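Local structure of probable branched-chain amino acid ABC transporter, amino acid binding protein (Thermus thermophilus, 3LKB) at residues R139-A144 / G198-V203; A144-V149 / L172-V177. The protein probably binds branched-chain amino acids for uptake by an ABC transporter, and holds a bound valine in the crystal. The protein carries 2 engineered substitutions. All coordinates share one frame; numbering follows the deposited sequence.

Interaction 1 of 2, residues R139-A144 / G198-V203; sequences REKKGA and GVEYVV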
# COMPACT_ATOMS: atom_id res chain seq x y z
N ARG A 139 34.44 11.69 -11.33
CA ARG A 139 35.46 12.14 -10.37
C ARG A 139 36.18 10.95 -9.74
O ARG A 139 37.37 11.02 -9.51
CB ARG A 139 34.81 12.94 -9.26
CG ARG A 139 33.84 12.01 -8.33
CD ARG A 139 34.21 11.80 -6.80
NE ARG A 139 33.68 12.88 -5.94
CZ ARG A 139 34.02 14.18 -6.06
NH1 ARG A 139 34.88 14.55 -7.02
NH2 ARG A 139 33.50 15.11 -5.23
N GLU A 140 35.46 9.87 -9.43
CA GLU A 140 36.05 8.68 -8.81
C GLU A 140 36.95 7.91 -9.75
O GLU A 140 37.99 7.45 -9.33
CB GLU A 140 34.99 7.70 -8.35
CG GLU A 140 34.47 7.96 -7.01
CD GLU A 140 34.34 6.71 -6.15
OE1 GLU A 140 34.28 6.90 -4.91
OE2 GLU A 140 34.26 5.56 -6.68
N LYS A 141 36.50 7.74 -11.00
CA LYS A 141 37.10 6.79 -11.91
C LYS A 141 36.78 7.20 -13.33
O LYS A 141 35.60 7.14 -13.72
CB LYS A 141 36.53 5.41 -11.67
CG LYS A 141 36.93 4.37 -12.74
CD LYS A 141 38.07 3.50 -12.23
CE LYS A 141 38.68 2.64 -13.35
NZ LYS A 141 37.77 1.54 -13.80
N LYS A 142 37.81 7.63 -14.10
CA LYS A 142 37.65 8.02 -15.51
C LYS A 142 37.47 6.81 -16.35
O LYS A 142 38.06 5.76 -16.09
CB LYS A 142 38.82 8.81 -16.07
CG LYS A 142 40.05 8.69 -15.25
CD LYS A 142 40.10 9.76 -14.14
CE LYS A 142 39.60 9.28 -12.74
NZ LYS A 142 38.75 10.33 -12.06
N GLY A 143 36.63 6.99 -17.36
CA GLY A 143 36.31 5.95 -18.33
C GLY A 143 35.49 4.84 -17.71
O GLY A 143 35.42 3.76 -18.29
N ALA A 144 34.87 5.11 -16.56
CA ALA A 144 34.12 4.08 -15.82
C ALA A 144 32.98 3.48 -16.63
O ALA A 144 32.28 4.18 -17.34
CB ALA A 144 33.59 4.61 -14.52
N GLY A 198 31.84 -6.09 -17.51
CA GLY A 198 32.73 -5.23 -16.71
C GLY A 198 32.11 -3.95 -16.13
O GLY A 198 32.82 -3.00 -15.83
N VAL A 199 30.79 -3.93 -15.95
CA VAL A 199 30.10 -2.82 -15.31
C VAL A 199 30.70 -2.56 -13.92
O VAL A 199 30.96 -3.48 -13.19
CB VAL A 199 28.55 -3.05 -15.25
CG1 VAL A 199 27.82 -2.02 -14.39
CG2 VAL A 199 27.98 -3.02 -16.67
N GLU A 200 30.90 -1.29 -13.57
CA GLU A 200 31.52 -1.00 -12.28
C GLU A 200 30.64 -0.14 -11.40
O GLU A 200 30.87 -0.01 -10.21
CB GLU A 200 32.90 -0.37 -12.46
CG GLU A 200 33.12 0.28 -13.80
CD GLU A 200 34.62 0.43 -14.14
OE1 GLU A 200 34.94 1.08 -15.19
OE2 GLU A 200 35.45 -0.09 -13.36
N TYR A 201 29.62 0.45 -12.02
CA TYR A 201 28.74 1.35 -11.34
C TYR A 201 27.39 1.10 -11.92
O TYR A 201 27.23 1.12 -13.14
CB TYR A 201 29.12 2.79 -11.62
CG TYR A 201 30.41 3.20 -10.98
CD1 TYR A 201 30.41 3.87 -9.75
CD2 TYR A 201 31.64 2.93 -11.59
CE1 TYR A 201 31.60 4.25 -9.15
CE2 TYR A 201 32.85 3.32 -11.00
CZ TYR A 201 32.83 3.98 -9.79
OH TYR A 201 34.01 4.36 -9.19
N VAL A 202 26.42 0.86 -11.07
CA VAL A 202 25.06 0.79 -11.53
C VAL A 202 24.26 1.98 -10.98
O VAL A 202 24.20 2.20 -9.77
CB VAL A 202 24.38 -0.51 -11.05
CG1 VAL A 202 23.04 -0.64 -11.67
CG2 VAL A 202 25.21 -1.65 -11.41
N VAL A 203 23.66 2.74 -11.89
CA VAL A 203 22.82 3.85 -11.47
C VAL A 203 21.38 3.44 -11.60
O VAL A 203 20.97 2.99 -12.67
CB VAL A 203 23.07 5.07 -12.35
CG1 VAL A 203 22.05 6.17 -12.05
CG2 VAL A 203 24.48 5.55 -12.12
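Tyr201 and Glu140 meet through their polar ends. The Tyr201 hydroxyl donates to Glu140 OE2, with OH and OE2 2.8 Å apart. The oxygen lies in the plane of the ring, at its edge, and receives the proton on its anti lone pair. The carboxylate stands almost upright to the ring, the two planes being 82° apart. Next to this bond is a salt bridge. Lys141 NZ reaches Glu200 OE2 at 2.9 Å, and its contact with Glu200 OE1 is longer, at 3.2 Å. Both hydrogen bonds of this pair are weak in geometry. CG of Lys141 lies opposite the backbone N (chi1 171°), and later bends in the chain bring NZ across the end of Glu200.

Glu200 OE1 has a second role: it accepts a hydrogen bond from the backbone N of Lys145. This partner holds the carboxylate close to the chain, where OE1 lies 3.2 Å from Ala144 CA. Ala144 also touches the tyrosine obliquely, with CB 3.8 Å from Tyr201 CE2. Tyr201 CG sits beside the backbone N (chi1 -70°), and the ring reaches past Ala144 to the end of the helix. Ile137 of helix 126-140 and Leu228 of strand 226-229 also touch the Tyr201 side chain.

Lys141 is the first residue to leave helical geometry. From it a type II turn runs to Ala144, with Gly143 at positive phi. On the other segment, Gly198 closes helix 188-196 with a Schellman motif. Two helix ends thus lead into neighbouring parallel strands, an arrangement typical of the alpha/beta lobes of periplasmic binding proteins.

Interaction 2 of 2, residues A144-V149 / L172-V177; sequences AKVALV and LQIVDV
This is a parallel strand pair at the edge of the seven-stranded mixed sheet. Within this chain, strand 173-179 is an outermost strand of the sheet, and strand 145-150 is its neighbour. Four backbone hydrogen bonds join the segments. Gln173 N donates to Ala144 O, and Val146 N to Gln173 O at 2.8 Å, nearly straight at 177°. Val175 N then donates to Val146 O at 2.9 Å. The next bond, Leu148 N to Asp176 O at 3.1 Å, skips a residue. Val175 is the extra one, with near-helical backbone angles, and forms a beta bulge. The short strand axes are 42° apart.

The face with Val146, Leu148, Ile174 and Val177 is apolar. Ile174 CG1 lies beside its backbone N (chi1 -59°), and the chain then turns CD1 back over the neighbouring strand. CD1 meets Val146 CG2 at 3.8 Å and Leu148 CD2 at 3.9 Å. Leu148 CB faces Val177 CB at 3.9 Å, and Leu172 CB touches Val146 CG1. Helix 160-170 covers Leu148, Ile174 and Val177, while helix 126-140 packs on Val146 and Leu172.

The face bearing Lys145 and Gln173 is more polar. The two side chains lie alongside each other with their ends on the same side, and Lys145 CD lies 3.6 Å from Gln173 OE1. The bulged Val175 brings CG1 to 3.8 Å from Lys145 CB.

The chemistry divides the work. Main-chain bonds hold the strands together and set the register, which the bulge shifts by one residue. Side chains add an apolar layer under the helices. The Lys145 methylenes lie along the Gln173 amide and against Val175, where the strand pair is more exposed.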
# COMPACT_ATOMS: atom_id res chain seq x y z
N ALA A 144 34.87 5.11 -16.56
CA ALA A 144 34.12 4.08 -15.82
C ALA A 144 32.98 3.48 -16.63
O ALA A 144 32.28 4.18 -17.34
CB ALA A 144 33.59 4.61 -14.52
N LYS A 145 32.80 2.17 -16.53
CA LYS A 145 31.69 1.55 -17.18
C LYS A 145 30.49 1.60 -16.26
O LYS A 145 30.56 1.16 -15.14
CB LYS A 145 32.00 0.10 -17.53
CG LYS A 145 33.28 -0.15 -18.39
CD LYS A 145 32.86 -0.93 -19.61
CE LYS A 145 33.72 -2.12 -19.89
NZ LYS A 145 34.65 -1.83 -21.03
N VAL A 146 29.37 2.09 -16.76
CA VAL A 146 28.17 2.24 -15.96
C VAL A 146 26.96 1.63 -16.65
O VAL A 146 26.85 1.64 -17.88
CB VAL A 146 27.96 3.73 -15.51
CG1 VAL A 146 28.93 4.64 -16.11
CG2 VAL A 146 26.50 4.26 -15.63
N ALA A 147 26.06 1.08 -15.84
CA ALA A 147 24.84 0.52 -16.35
C ALA A 147 23.69 1.29 -15.71
O ALA A 147 23.78 1.71 -14.55
CB ALA A 147 24.77 -0.92 -15.98
N LEU A 148 22.63 1.49 -16.45
CA LEU A 148 21.46 2.09 -15.90
C LEU A 148 20.42 1.00 -15.72
O LEU A 148 20.23 0.17 -16.62
CB LEU A 148 20.92 3.20 -16.82
CG LEU A 148 21.85 4.37 -17.23
CD1 LEU A 148 21.05 5.44 -18.03
CD2 LEU A 148 22.60 5.02 -16.06
N VAL A 149 19.75 1.01 -14.56
CA VAL A 149 18.59 0.17 -14.29
C VAL A 149 17.39 1.02 -13.85
O VAL A 149 17.46 1.74 -12.88
CB VAL A 149 18.90 -0.92 -13.22
CG1 VAL A 149 17.63 -1.62 -12.75
CG2 VAL A 149 19.84 -1.94 -13.78
N LEU A 172 32.39 8.61 -19.92
CA LEU A 172 31.97 7.35 -19.29
C LEU A 172 31.31 6.48 -20.33
O LEU A 172 30.83 6.96 -21.34
CB LEU A 172 30.98 7.60 -18.17
CG LEU A 172 31.36 8.58 -17.06
CD1 LEU A 172 30.23 8.68 -16.05
CD2 LEU A 172 32.67 8.24 -16.35
N GLN A 173 31.24 5.19 -20.10
CA GLN A 173 30.43 4.45 -21.03
C GLN A 173 29.23 3.77 -20.41
O GLN A 173 29.34 2.99 -19.46
CB GLN A 173 31.28 3.55 -21.89
CG GLN A 173 31.87 2.38 -21.23
CD GLN A 173 32.62 1.55 -22.26
OE1 GLN A 173 32.09 0.56 -22.80
NE2 GLN A 173 33.84 1.97 -22.57
N ILE A 174 28.07 4.12 -20.92
CA ILE A 174 26.87 3.45 -20.55
C ILE A 174 26.85 2.19 -21.36
O ILE A 174 26.71 2.27 -22.58
CB ILE A 174 25.64 4.28 -20.96
CG1 ILE A 174 25.69 5.65 -20.30
CG2 ILE A 174 24.32 3.49 -20.70
CD1 ILE A 174 25.20 5.68 -18.88
N VAL A 175 26.97 1.03 -20.72
CA VAL A 175 27.10 -0.21 -21.49
C VAL A 175 25.76 -0.97 -21.65
O VAL A 175 25.59 -1.77 -22.59
CB VAL A 175 28.21 -1.14 -20.94
CG1 VAL A 175 28.98 -0.46 -19.83
CG2 VAL A 175 27.62 -2.41 -20.39
N ASP A 176 24.82 -0.74 -20.73
CA ASP A 176 23.50 -1.31 -20.87
C ASP A 176 22.52 -0.40 -20.20
O ASP A 176 22.91 0.38 -19.31
CB ASP A 176 23.45 -2.69 -20.22
CG ASP A 176 22.47 -3.63 -20.93
OD1 ASP A 176 21.71 -3.14 -21.78
OD2 ASP A 176 22.48 -4.87 -20.62
N VAL A 177 21.28 -0.46 -20.67
CA VAL A 177 20.14 -0.02 -19.92
C VAL A 177 19.00 -1.03 -19.94
O VAL A 177 18.49 -1.47 -21.00
CB VAL A 177 19.75 1.49 -20.18
CG1 VAL A 177 20.59 2.14 -21.24
CG2 VAL A 177 18.25 1.72 -20.37

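In the fold
Interactions 1 and 2 share Ala144, and their centres lie about 8 Å apart, on the same side of the chain's centre. Both belong to one sheet, in which strand 145-150 is central to the group: 173-179 lies on one flank and 201-205 on the other. Along the chain, helix 126-140 leads into strand 145-150, and helix 188-196 leads to strand 201-205. Strand 145-150, helix 160-170 and strand 173-179 form a beta-alpha-beta unit whose two strands pair in interaction 2; it is complete before strand 201-205 is reached. Val203 N to Ala147 O is a probable hydrogen bond between them. Together they build one edge of a Rossmann-like lobe, as in the leucine-binding protein family.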